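Local coordinates for acinetobacter secreted protease CpaA (Acinetobacter nosocomialis M2, PDB 6O38), which is a zinc-dependent metalloprotease that probably cleaves extracellular proteins after type II secretion, here in complex with its chaperone CpaB, at residues S273-W278 with G546-E551; S387-S392 with N486-C491; N411-F416 with P538-P543; W474-A479 with N562-K567; G523-A526 with N531-F534. One frame throughout, in Å; residues are numbered along the deposited sequence.

Interaction 1 (S273-W278 with G546-E551); sequences SDKGYW and GVRLGE. With SO4 (sulfate ion), chain P.
Asp274 and Arg548 reach for each other from opposite directions and meet in the one salt bridge between a hairpin turn and a long loop. The carboxylate comes in at the edge of the guanidinium, with the two planes only 19° apart, and OD2 of Asp274 faces NH2 of Arg548. The modelled separation of 2.3 Å between OD2 of Asp274 and NH2 of Arg548 is shorter than such a bond should be, and at this resolution the exact value is doubtful. Arg548 gets there by leaving the loop with CG opposite its backbone N (chi1 169°) and then turning at chi3 (48°), while its side chain also packs on Tyr541. The turn illustrates a familiar hairpin ending: it joins the antiparallel strands 266-272 and 277-288 of a StcE-like beta-sandwich domain, and Gly276 and Tyr277 both face Val272 in a G1 beta bulge.

Beyond the ion pair the contact becomes sparse. Lys275 crosses Arg548 at about a right angle, and its CE lies 4.0 Å from NH1 of Arg548, a light touch beside solvent. Its CB sits over one face of the Tyr277 ring, 3.4 Å above the plane and toward the rim. Farther out, Lys275 NZ donates to O1 of a sulfate ion, probably from the crystallisation liquor, at 2.7 Å. The Tyr277 hydroxyl donates to O4 of that ion, which lies in the plane of the ring at its edge, although their modelled separation is doubtfully short. Lys275 NZ also has a long, weak ion pair with Glu552 on the following part of the loop.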
# COMPACT_ATOMS: atom_id res chain seq x y z
N SER A 273 -15.45 -17.58 -2.86
CA SER A 273 -16.30 -18.71 -3.23
C SER A 273 -16.04 -19.93 -2.35
O SER A 273 -16.98 -20.53 -1.82
CB SER A 273 -16.08 -19.06 -4.70
OG SER A 273 -16.69 -18.10 -5.55
N ASP A 274 -14.77 -20.31 -2.18
CA ASP A 274 -14.46 -21.51 -1.41
C ASP A 274 -14.91 -21.40 0.04
O ASP A 274 -15.12 -22.43 0.70
CB ASP A 274 -12.96 -21.83 -1.50
CG ASP A 274 -12.08 -20.69 -1.04
OD1 ASP A 274 -12.53 -19.85 -0.23
OD2 ASP A 274 -10.92 -20.62 -1.50
N LYS A 275 -15.06 -20.18 0.56
CA LYS A 275 -15.55 -19.97 1.92
C LYS A 275 -17.04 -19.64 1.97
O LYS A 275 -17.69 -19.90 2.98
CB LYS A 275 -14.77 -18.84 2.60
CG LYS A 275 -13.30 -19.14 2.82
CD LYS A 275 -13.10 -20.32 3.74
CE LYS A 275 -11.62 -20.57 3.99
NZ LYS A 275 -11.38 -21.36 5.23
N GLY A 276 -17.59 -19.07 0.90
CA GLY A 276 -19.01 -18.80 0.83
C GLY A 276 -19.49 -17.60 1.62
O GLY A 276 -20.62 -17.61 2.12
N TYR A 277 -18.67 -16.56 1.75
CA TYR A 277 -19.09 -15.35 2.44
C TYR A 277 -18.38 -14.14 1.83
O TYR A 277 -17.46 -14.27 1.03
CB TYR A 277 -18.85 -15.43 3.95
CG TYR A 277 -17.46 -15.87 4.38
CD1 TYR A 277 -16.32 -15.25 3.88
CD2 TYR A 277 -17.29 -16.88 5.32
CE1 TYR A 277 -15.05 -15.64 4.28
CE2 TYR A 277 -16.03 -17.28 5.73
CZ TYR A 277 -14.92 -16.66 5.21
OH TYR A 277 -13.67 -17.05 5.61
N TRP A 278 -18.83 -12.96 2.25
CA TRP A 278 -18.18 -11.71 1.87
C TRP A 278 -17.09 -11.39 2.88
O TRP A 278 -17.35 -11.31 4.09
CB TRP A 278 -19.20 -10.56 1.82
CG TRP A 278 -20.21 -10.68 0.72
CD1 TRP A 278 -21.44 -11.27 0.80
CD2 TRP A 278 -20.09 -10.20 -0.62
NE1 TRP A 278 -22.09 -11.18 -0.40
CE2 TRP A 278 -21.28 -10.53 -1.30
CE3 TRP A 278 -19.09 -9.51 -1.32
CZ2 TRP A 278 -21.50 -10.20 -2.63
CZ3 TRP A 278 -19.30 -9.19 -2.64
CH2 TRP A 278 -20.50 -9.54 -3.29
N GLY A 546 -6.98 -9.38 -4.63
CA GLY A 546 -7.77 -10.37 -3.93
C GLY A 546 -7.10 -11.71 -3.73
O GLY A 546 -7.76 -12.63 -3.23
N VAL A 547 -5.83 -11.85 -4.10
CA VAL A 547 -5.13 -13.11 -3.90
C VAL A 547 -4.97 -13.38 -2.41
O VAL A 547 -4.53 -12.52 -1.65
CB VAL A 547 -3.76 -13.08 -4.61
CG1 VAL A 547 -2.99 -14.37 -4.33
CG2 VAL A 547 -3.94 -12.88 -6.11
N ARG A 548 -5.35 -14.59 -1.99
CA ARG A 548 -5.17 -14.99 -0.60
C ARG A 548 -3.69 -15.11 -0.28
O ARG A 548 -2.94 -15.79 -0.99
CB ARG A 548 -5.91 -16.30 -0.33
CG ARG A 548 -5.56 -16.94 1.00
CD ARG A 548 -6.73 -17.75 1.53
NE ARG A 548 -7.30 -18.64 0.52
CZ ARG A 548 -8.59 -18.97 0.48
NH1 ARG A 548 -9.43 -18.49 1.39
NH2 ARG A 548 -9.03 -19.78 -0.47
N LEU A 549 -3.26 -14.46 0.80
CA LEU A 549 -1.85 -14.36 1.16
C LEU A 549 -1.41 -15.50 2.07
O LEU A 549 -0.84 -15.28 3.14
CB LEU A 549 -1.59 -13.01 1.81
CG LEU A 549 -1.89 -11.77 0.96
CD1 LEU A 549 -1.57 -10.50 1.72
CD2 LEU A 549 -1.11 -11.82 -0.35
N GLY A 550 -1.65 -16.73 1.65
CA GLY A 550 -1.29 -17.88 2.45
C GLY A 550 -2.15 -19.08 2.10
O GLY A 550 -2.89 -19.08 1.12
N GLU A 551 -2.02 -20.11 2.94
CA GLU A 551 -2.71 -21.37 2.72
C GLU A 551 -2.85 -22.09 4.05
O GLU A 551 -1.87 -22.19 4.80
CB GLU A 551 -1.96 -22.24 1.71
CG GLU A 551 -2.67 -23.52 1.32
CD GLU A 551 -2.04 -24.19 0.11
OE1 GLU A 551 -0.99 -23.71 -0.36
OE2 GLU A 551 -2.60 -25.21 -0.36
S SO4 P . -12.25 -19.11 7.56
O1 SO4 P . -11.79 -20.48 7.75
O2 SO4 P . -12.54 -18.51 8.86
O3 SO4 P . -11.20 -18.33 6.90
O4 SO4 P . -13.46 -19.10 6.74

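Interaction 2 (S387-S392 with N486-C491); sequences SILGES and NDIAGC
Ile388 and Ile488 cross obliquely, and against Ile388 it is the end methyl of Ile488 that touches. Its CD1 lies 4.1 Å from CD1 of Ile388 and equally far from CG2 of the same residue, so one methyl rests against both branches of the opposing isoleucine. Ile488 places its CG1 between its backbone N and carbonyl carbon (chi1 64°), which sends CD1 toward Ile388 and leaves CG2 for a second neighbour. There CD1 of Leu389 approaches to 4.3 Å from CG2 of Ile488.

This apolar patch joins the last turn of helix 383-389 to the loop that follows strand 483-487, in the reprolysin-like protease part of the chain. Gly390, with positive phi, both leaves that helix and stands at the N-cap position of helix 391-411, whose Arg397 also packs on Ile488. Within the segment 486-491, Asp487 shapes the loop: its OD1 accepts the backbone N of Cys491 at 3.2 Å and, weakly, that of Gly490. Cys491 is further tied by its disulfide to Cys470. The chaperone CpaB reaches the same corner, where its Lys155 donates to the carbonyl O of Leu389 and its Tyr138 packs on the leucine side chain.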
# COMPACT_ATOMS: atom_id res chain seq x y z
N SER A 387 28.60 8.55 11.01
CA SER A 387 29.46 9.42 10.23
C SER A 387 28.94 9.60 8.81
O SER A 387 29.11 10.68 8.22
CB SER A 387 30.89 8.87 10.20
OG SER A 387 31.40 8.73 11.51
N ILE A 388 28.31 8.57 8.24
CA ILE A 388 27.83 8.65 6.87
C ILE A 388 26.48 9.35 6.81
O ILE A 388 26.28 10.27 6.00
CB ILE A 388 27.76 7.24 6.25
CG1 ILE A 388 29.16 6.66 6.07
CG2 ILE A 388 27.01 7.26 4.93
CD1 ILE A 388 29.20 5.15 5.96
N LEU A 389 25.54 8.94 7.66
CA LEU A 389 24.19 9.48 7.62
C LEU A 389 24.02 10.73 8.47
O LEU A 389 23.25 11.62 8.10
CB LEU A 389 23.19 8.42 8.08
CG LEU A 389 23.12 7.12 7.26
CD1 LEU A 389 22.03 6.21 7.81
CD2 LEU A 389 22.88 7.42 5.79
N GLY A 390 24.71 10.82 9.59
CA GLY A 390 24.41 11.85 10.56
C GLY A 390 23.84 11.26 11.83
O GLY A 390 23.19 10.20 11.83
N GLU A 391 24.09 11.95 12.95
CA GLU A 391 23.68 11.43 14.25
C GLU A 391 22.16 11.32 14.35
O GLU A 391 21.62 10.31 14.81
CB GLU A 391 24.23 12.32 15.37
CG GLU A 391 25.75 12.34 15.46
CD GLU A 391 26.31 11.01 15.93
OE1 GLU A 391 25.61 10.30 16.69
OE2 GLU A 391 27.45 10.68 15.54
N SER A 392 21.45 12.37 13.93
CA SER A 392 19.99 12.33 13.95
C SER A 392 19.44 11.43 12.86
O SER A 392 18.47 10.69 13.09
CB SER A 392 19.43 13.75 13.81
OG SER A 392 18.03 13.76 14.00
N ASN A 486 21.01 -5.22 10.02
CA ASN A 486 21.13 -4.92 8.60
C ASN A 486 22.14 -3.79 8.43
O ASN A 486 22.48 -3.09 9.39
CB ASN A 486 19.78 -4.53 7.97
CG ASN A 486 19.22 -3.23 8.52
OD1 ASN A 486 18.36 -3.24 9.39
ND2 ASN A 486 19.69 -2.11 7.98
N ASP A 487 22.61 -3.62 7.20
CA ASP A 487 23.56 -2.57 6.90
C ASP A 487 22.85 -1.40 6.22
O ASP A 487 21.61 -1.36 6.13
CB ASP A 487 24.72 -3.12 6.05
CG ASP A 487 24.32 -3.37 4.60
OD1 ASP A 487 23.12 -3.31 4.26
OD2 ASP A 487 25.23 -3.64 3.78
N ILE A 488 23.62 -0.43 5.74
CA ILE A 488 23.08 0.67 4.96
C ILE A 488 23.52 0.63 3.50
O ILE A 488 22.88 1.29 2.66
CB ILE A 488 23.45 2.03 5.58
CG1 ILE A 488 24.96 2.24 5.56
CG2 ILE A 488 22.91 2.13 7.00
CD1 ILE A 488 25.40 3.61 6.03
N ALA A 489 24.58 -0.11 3.17
CA ALA A 489 25.04 -0.20 1.79
C ALA A 489 23.94 -0.72 0.86
O ALA A 489 23.65 -0.10 -0.17
CB ALA A 489 26.28 -1.10 1.71
N GLY A 490 23.33 -1.85 1.21
CA GLY A 490 22.38 -2.48 0.32
C GLY A 490 20.98 -2.64 0.87
O GLY A 490 20.02 -2.80 0.11
N CYS A 491 20.84 -2.60 2.19
CA CYS A 491 19.56 -2.79 2.85
C CYS A 491 18.93 -1.45 3.19
O CYS A 491 19.61 -0.52 3.63
CB CYS A 491 19.72 -3.62 4.13
SG CYS A 491 19.53 -5.42 3.96

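Interaction 3 (N411-F416 with P538-P543); sequences NSNARF and PYLYNP
Leu540 makes this contact alone on its side, setting a forked hydrocarbon end against the closing turn of a helix, mostly against backbone, with no hydrogen bond passing between the two segments. One prong, CD1, lies 3.5 Å from CA of Ser412 and 3.7 Å from CB of the same residue. The other, CD2, rests 3.7 Å from the carbonyl O of Asn411. With CG of Leu540 turned opposite its own carbonyl carbon (chi1 -60°), both methyls lie against the same side of the chain, CD1 by Ser412 and CD2 toward the Asn411 carbonyl.

The helix end they meet is a Schellman motif. Asn413 takes positive phi and is the first residue to leave helical angles, and two bonds run back into the last turn. The amide of Asn413 slides past Leu540 in the opposite direction, its ND2 coming to 4.1 Å from CD2 of Leu540, while its OD1 is hydrogen-bonded to NZ of Lys330. The hydroxyl of Ser412 is likewise engaged outside the contact, with Tyr535 N and Thr408 O, so it borders the leucine methyl without leaving a polar group unsatisfied.

The result ties the exit of helix 391-411, just ahead of strand 416-425, to the long loop between helices 496-504 and 557-569. Val558 of helix 557-569 packs on Ser412, while next to Leu540 its neighbour Tyr541 lies on Met270 and Val272 of strand 266-272.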
# COMPACT_ATOMS: atom_id res chain seq x y z
N ASN A 411 -1.53 -4.72 10.15
CA ASN A 411 -2.28 -5.11 8.96
C ASN A 411 -2.52 -6.61 8.90
O ASN A 411 -3.45 -7.06 8.23
CB ASN A 411 -1.55 -4.66 7.70
CG ASN A 411 -1.61 -3.16 7.49
OD1 ASN A 411 -2.52 -2.49 8.00
ND2 ASN A 411 -0.65 -2.62 6.75
N SER A 412 -1.69 -7.40 9.58
CA SER A 412 -1.73 -8.86 9.49
C SER A 412 -2.41 -9.52 10.68
O SER A 412 -2.42 -10.75 10.76
CB SER A 412 -0.31 -9.41 9.35
OG SER A 412 0.31 -8.92 8.18
N ASN A 413 -2.98 -8.73 11.60
CA ASN A 413 -3.52 -9.24 12.86
C ASN A 413 -2.45 -10.00 13.65
O ASN A 413 -2.76 -10.94 14.39
CB ASN A 413 -4.75 -10.13 12.64
CG ASN A 413 -5.85 -9.41 11.89
OD1 ASN A 413 -6.20 -8.27 12.21
ND2 ASN A 413 -6.42 -10.07 10.88
N ALA A 414 -1.19 -9.59 13.50
CA ALA A 414 -0.11 -10.15 14.30
C ALA A 414 -0.12 -9.52 15.68
O ALA A 414 -0.15 -8.29 15.81
CB ALA A 414 1.24 -9.91 13.61
N ARG A 415 -0.11 -10.36 16.71
CA ARG A 415 -0.30 -9.89 18.09
C ARG A 415 1.02 -9.45 18.71
O ARG A 415 1.46 -9.95 19.74
CB ARG A 415 -0.96 -10.98 18.92
CG ARG A 415 -2.33 -11.41 18.42
CD ARG A 415 -3.11 -12.14 19.50
NE ARG A 415 -4.33 -12.75 18.99
CZ ARG A 415 -4.41 -13.98 18.50
NH1 ARG A 415 -3.33 -14.75 18.47
NH2 ARG A 415 -5.56 -14.46 18.05
N PHE A 416 1.67 -8.49 18.05
CA PHE A 416 2.88 -7.90 18.61
C PHE A 416 3.08 -6.50 18.05
O PHE A 416 2.63 -6.19 16.94
CB PHE A 416 4.12 -8.77 18.34
CG PHE A 416 4.75 -8.53 17.00
CD1 PHE A 416 4.25 -9.14 15.86
CD2 PHE A 416 5.87 -7.71 16.88
CE1 PHE A 416 4.84 -8.93 14.63
CE2 PHE A 416 6.46 -7.50 15.65
CZ PHE A 416 5.95 -8.11 14.53
N PRO A 538 -3.58 -17.25 5.70
CA PRO A 538 -4.72 -17.62 4.85
C PRO A 538 -5.98 -16.82 5.14
O PRO A 538 -7.02 -17.08 4.51
CB PRO A 538 -4.92 -19.11 5.16
CG PRO A 538 -4.39 -19.27 6.54
CD PRO A 538 -3.24 -18.31 6.67
N TYR A 539 -5.95 -15.88 6.08
CA TYR A 539 -7.09 -15.03 6.37
C TYR A 539 -6.86 -13.60 5.91
O TYR A 539 -7.67 -12.71 6.22
CB TYR A 539 -7.39 -15.07 7.87
CG TYR A 539 -7.44 -16.48 8.41
CD1 TYR A 539 -8.40 -17.38 7.99
CD2 TYR A 539 -6.50 -16.92 9.34
CE1 TYR A 539 -8.44 -18.67 8.47
CE2 TYR A 539 -6.53 -18.21 9.83
CZ TYR A 539 -7.50 -19.08 9.39
OH TYR A 539 -7.54 -20.37 9.88
N LEU A 540 -5.78 -13.35 5.17
CA LEU A 540 -5.47 -12.06 4.59
C LEU A 540 -5.52 -12.16 3.07
O LEU A 540 -5.22 -13.21 2.50
CB LEU A 540 -4.09 -11.56 5.03
CG LEU A 540 -3.88 -11.39 6.53
CD1 LEU A 540 -2.43 -11.08 6.81
CD2 LEU A 540 -4.78 -10.29 7.08
N TYR A 541 -5.90 -11.06 2.43
CA TYR A 541 -6.05 -11.04 0.98
C TYR A 541 -5.37 -9.80 0.41
O TYR A 541 -5.36 -8.74 1.04
CB TYR A 541 -7.53 -11.06 0.58
CG TYR A 541 -8.26 -12.30 1.07
CD1 TYR A 541 -8.81 -12.34 2.34
CD2 TYR A 541 -8.38 -13.42 0.26
CE1 TYR A 541 -9.46 -13.47 2.80
CE2 TYR A 541 -9.04 -14.55 0.70
CZ TYR A 541 -9.58 -14.57 1.97
OH TYR A 541 -10.23 -15.69 2.42
N ASN A 542 -4.80 -9.96 -0.78
CA ASN A 542 -4.20 -8.85 -1.52
C ASN A 542 -5.22 -7.74 -1.70
O ASN A 542 -6.30 -7.98 -2.27
CB ASN A 542 -3.69 -9.34 -2.87
CG ASN A 542 -2.83 -8.31 -3.59
OD1 ASN A 542 -3.21 -7.15 -3.72
ND2 ASN A 542 -1.66 -8.74 -4.05
N PRO A 543 -4.94 -6.52 -1.22
CA PRO A 543 -5.97 -5.46 -1.26
C PRO A 543 -6.48 -5.15 -2.66
O PRO A 543 -7.69 -4.94 -2.83
CB PRO A 543 -5.24 -4.26 -0.64
CG PRO A 543 -4.19 -4.87 0.23
CD PRO A 543 -3.72 -6.09 -0.51

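Interaction 4 (W474-A479 with N562-K567); sequences WINASA and NLNAQK
Asn476 meets Asn564 and Lys567 in a thin polar contact at the protein surface, linking the C-terminal helix 557-569 to the loop between strands 471-473 and 483-487. That loop belongs to the reprolysin-like protease part of the chain and is joined to the zinc helix 496-504, with its HExxH motif, by backbone hydrogen bonds from Asn476 to the zinc ligand His502 and from Ala477 to Asn503. The zinc ion itself is about 13 Å from the side chain of Asn476, so the contact lies well outside the metal site.

Only about 100 Å² is buried, counting both sides, and no hydrogen bond spans the two segments. Asn476 has left-handed backbone angles, and its CG lies opposite its backbone N (chi1 -166°), which carries the amide oxygen out toward the helix. Its side chain and that of Asn564 cross at about a right angle, although their amide planes are turned by only 25° from each other. The OD1 of Asn476 and the ND2 of Asn564 are 3.5 Å apart, but the angle is too poor for a bond; that nitrogen donates instead to the carbonyl O of Leu504, at the end of the zinc helix.

Lys567 approaches from one turn further along, also crossing Asn476 at roughly a right angle. Its long chain brings the ammonium group beside the same oxygen, where any attraction would be electrostatic and weak: Lys567 NZ stops 4.1 Å from OD1 of Asn476.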
# COMPACT_ATOMS: atom_id res chain seq x y z
N TRP A 474 18.90 -14.48 13.73
CA TRP A 474 18.67 -15.86 14.12
C TRP A 474 17.19 -16.21 14.02
O TRP A 474 16.32 -15.42 14.42
CB TRP A 474 19.17 -16.09 15.55
CG TRP A 474 20.62 -15.77 15.73
CD1 TRP A 474 21.14 -14.63 16.29
CD2 TRP A 474 21.74 -16.59 15.37
NE1 TRP A 474 22.51 -14.69 16.29
CE2 TRP A 474 22.91 -15.88 15.73
CE3 TRP A 474 21.87 -17.85 14.78
CZ2 TRP A 474 24.18 -16.39 15.52
CZ3 TRP A 474 23.14 -18.35 14.57
CH2 TRP A 474 24.28 -17.63 14.94
N ILE A 475 16.90 -17.39 13.48
CA ILE A 475 15.53 -17.84 13.26
C ILE A 475 15.03 -18.52 14.53
O ILE A 475 15.71 -19.38 15.09
CB ILE A 475 15.44 -18.78 12.05
CG1 ILE A 475 15.96 -18.08 10.80
CG2 ILE A 475 14.01 -19.26 11.85
CD1 ILE A 475 15.64 -18.81 9.51
N ASN A 476 13.83 -18.13 14.97
CA ASN A 476 13.19 -18.69 16.16
C ASN A 476 14.10 -18.53 17.38
O ASN A 476 14.47 -19.48 18.06
CB ASN A 476 12.81 -20.16 15.94
CG ASN A 476 11.85 -20.68 16.99
OD1 ASN A 476 11.04 -19.94 17.54
ND2 ASN A 476 11.94 -21.98 17.28
N ALA A 477 14.45 -17.27 17.63
CA ALA A 477 15.54 -16.96 18.55
C ALA A 477 15.10 -17.08 20.00
O ALA A 477 14.02 -16.61 20.37
CB ALA A 477 16.06 -15.54 18.28
N SER A 478 15.93 -17.72 20.81
CA SER A 478 15.78 -17.66 22.26
C SER A 478 16.17 -16.27 22.76
O SER A 478 16.55 -15.38 21.98
CB SER A 478 16.63 -18.74 22.92
OG SER A 478 18.01 -18.54 22.65
N ALA A 479 16.06 -16.07 24.07
CA ALA A 479 16.49 -14.81 24.66
C ALA A 479 17.95 -14.52 24.35
O ALA A 479 18.34 -13.36 24.15
CB ALA A 479 16.25 -14.82 26.17
N ASN A 562 2.03 -15.39 16.38
CA ASN A 562 1.14 -15.31 17.54
C ASN A 562 1.46 -16.36 18.59
O ASN A 562 1.03 -16.21 19.74
CB ASN A 562 -0.32 -15.44 17.09
CG ASN A 562 -0.78 -14.26 16.26
OD1 ASN A 562 -0.14 -13.21 16.25
ND2 ASN A 562 -1.90 -14.42 15.57
N LEU A 563 2.20 -17.41 18.24
CA LEU A 563 2.62 -18.40 19.22
C LEU A 563 3.91 -18.03 19.92
O LEU A 563 4.21 -18.59 20.98
CB LEU A 563 2.79 -19.77 18.55
CG LEU A 563 1.51 -20.48 18.10
CD1 LEU A 563 1.83 -21.83 17.49
CD2 LEU A 563 0.55 -20.63 19.27
N ASN A 564 4.69 -17.09 19.37
CA ASN A 564 5.97 -16.70 19.93
C ASN A 564 6.01 -15.27 20.44
O ASN A 564 6.98 -14.90 21.11
CB ASN A 564 7.08 -16.89 18.89
CG ASN A 564 7.30 -18.35 18.53
OD1 ASN A 564 7.01 -19.25 19.32
ND2 ASN A 564 7.82 -18.59 17.33
N ALA A 565 5.00 -14.46 20.13
CA ALA A 565 5.05 -13.03 20.45
C ALA A 565 5.11 -12.81 21.96
O ALA A 565 5.95 -12.05 22.45
CB ALA A 565 3.85 -12.31 19.85
N GLN A 566 4.22 -13.46 22.71
CA GLN A 566 4.18 -13.23 24.15
C GLN A 566 5.42 -13.77 24.84
O GLN A 566 5.97 -13.12 25.75
CB GLN A 566 2.92 -13.86 24.75
CG GLN A 566 2.92 -13.88 26.27
CD GLN A 566 1.70 -14.57 26.85
OE1 GLN A 566 1.44 -15.74 26.56
NE2 GLN A 566 0.95 -13.86 27.68
N LYS A 567 5.88 -14.95 24.43
CA LYS A 567 7.09 -15.53 25.01
C LYS A 567 8.29 -14.60 24.83
O LYS A 567 9.09 -14.41 25.75
CB LYS A 567 7.36 -16.90 24.40
CG LYS A 567 8.83 -17.29 24.31
CD LYS A 567 9.00 -18.54 23.47
CE LYS A 567 10.17 -18.42 22.51
NZ LYS A 567 10.15 -19.48 21.47

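Interaction 5 (G523-A526 with N531-F534); sequences GSTA and NINF
Asn531 folds its side chain back along Ser524 and holds the backbone of that serine with both its side chain and its main chain. Its CG stands between its own N and carbonyl carbon (chi1 56°), which points OD1 at the backbone N of Ser524 for a nearly straight hydrogen bond (169°), although the modelled length is doubtfully short. The carbonyl of Ser524 answers by accepting two donors from opposite faces of its plane: Asn531 N at 3.2 Å and Ile532 N at the same distance from that oxygen.

Ile532 uses the same kind of first torsion (chi1 62°), laying CG1 alongside the Ser524 carbonyl and CG2 against the glycine, 3.8 Å from CA of Gly523. Farther on, Ala526 N donates to Phe534 O at 3.0 Å, and CB of Thr525 borders that same oxygen. The hydroxyls are engaged elsewhere, Ser524 OG with His520 N and Thr525 OG1 with Phe518 N.

These bonds brace the two sides of a short loop near the zinc site, with the Ala526 side chain about 9 Å from the metal. The carbonyl O of Ala526 is hydrogen-bonded to ND1 of the zinc ligand His498. The segment 523-526, directly followed by a methionine, probably leads into the Met-turn of the metzincin proteases.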
# COMPACT_ATOMS: atom_id res chain seq x y z
N GLY A 523 2.22 -9.54 -5.56
CA GLY A 523 2.47 -9.07 -4.22
C GLY A 523 2.92 -10.17 -3.29
O GLY A 523 2.27 -11.22 -3.19
N SER A 524 4.04 -9.95 -2.60
CA SER A 524 4.65 -10.96 -1.75
C SER A 524 4.79 -10.43 -0.32
O SER A 524 5.14 -9.27 -0.12
CB SER A 524 6.02 -11.37 -2.29
OG SER A 524 5.91 -11.94 -3.58
N THR A 525 4.54 -11.30 0.65
CA THR A 525 4.59 -10.90 2.05
C THR A 525 6.04 -10.67 2.48
O THR A 525 6.99 -10.83 1.70
CB THR A 525 3.92 -11.96 2.93
OG1 THR A 525 4.66 -13.18 2.87
CG2 THR A 525 2.49 -12.20 2.47
N ALA A 526 6.21 -10.29 3.75
CA ALA A 526 7.51 -9.84 4.23
C ALA A 526 8.57 -10.93 4.11
O ALA A 526 9.72 -10.65 3.75
CB ALA A 526 7.39 -9.36 5.68
N ASN A 531 7.29 -7.00 -0.51
CA ASN A 531 6.84 -5.84 -1.28
C ASN A 531 5.42 -5.42 -0.96
O ASN A 531 4.91 -4.48 -1.59
CB ASN A 531 6.99 -6.10 -2.79
CG ASN A 531 6.26 -7.34 -3.26
OD1 ASN A 531 5.33 -7.82 -2.61
ND2 ASN A 531 6.68 -7.87 -4.40
N ILE A 532 4.75 -6.06 -0.00
CA ILE A 532 3.47 -5.61 0.51
C ILE A 532 3.52 -5.66 2.03
O ILE A 532 4.29 -6.43 2.62
CB ILE A 532 2.27 -6.44 -0.02
CG1 ILE A 532 2.38 -7.90 0.41
CG2 ILE A 532 2.17 -6.33 -1.54
CD1 ILE A 532 1.19 -8.74 0.03
N ASN A 533 2.70 -4.84 2.67
CA ASN A 533 2.76 -4.64 4.12
C ASN A 533 1.94 -5.70 4.85
O ASN A 533 0.96 -5.41 5.54
CB ASN A 533 2.30 -3.24 4.48
CG ASN A 533 3.10 -2.16 3.78
OD1 ASN A 533 4.29 -2.33 3.50
ND2 ASN A 533 2.45 -1.04 3.48
N PHE A 534 2.35 -6.96 4.69
CA PHE A 534 1.67 -8.07 5.34
C PHE A 534 2.66 -9.17 5.69
O PHE A 534 3.65 -9.37 4.99
CB PHE A 534 0.56 -8.66 4.46
CG PHE A 534 -0.58 -7.72 4.20
CD1 PHE A 534 -1.62 -7.60 5.12
CD2 PHE A 534 -0.64 -6.99 3.03
CE1 PHE A 534 -2.68 -6.75 4.87
CE2 PHE A 534 -1.70 -6.13 2.78
CZ PHE A 534 -2.71 -6.01 3.71

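Interactions 1, 3 and 5 cluster around the long loop between helices 496-504 and 557-569, which provides one segment of each of the first two and both of the third. Along the chain interaction 5 is nested within interaction 3, and interaction 3 within interaction 1. The centres of interactions 3 and 5 are about 10 Å apart, those of interactions 1 and 3 about 13 Å. Interaction 4 touches interaction 3, crossing it in sequence; interaction 2 stands apart, its centre about 41 Å from that of interaction 1. Interaction 1 thus ties a beta-sandwich domain to the protease's long loop, and interactions 3 and 4 bring in the chain's last helix, with CpaB packing near interactions 2 to 5.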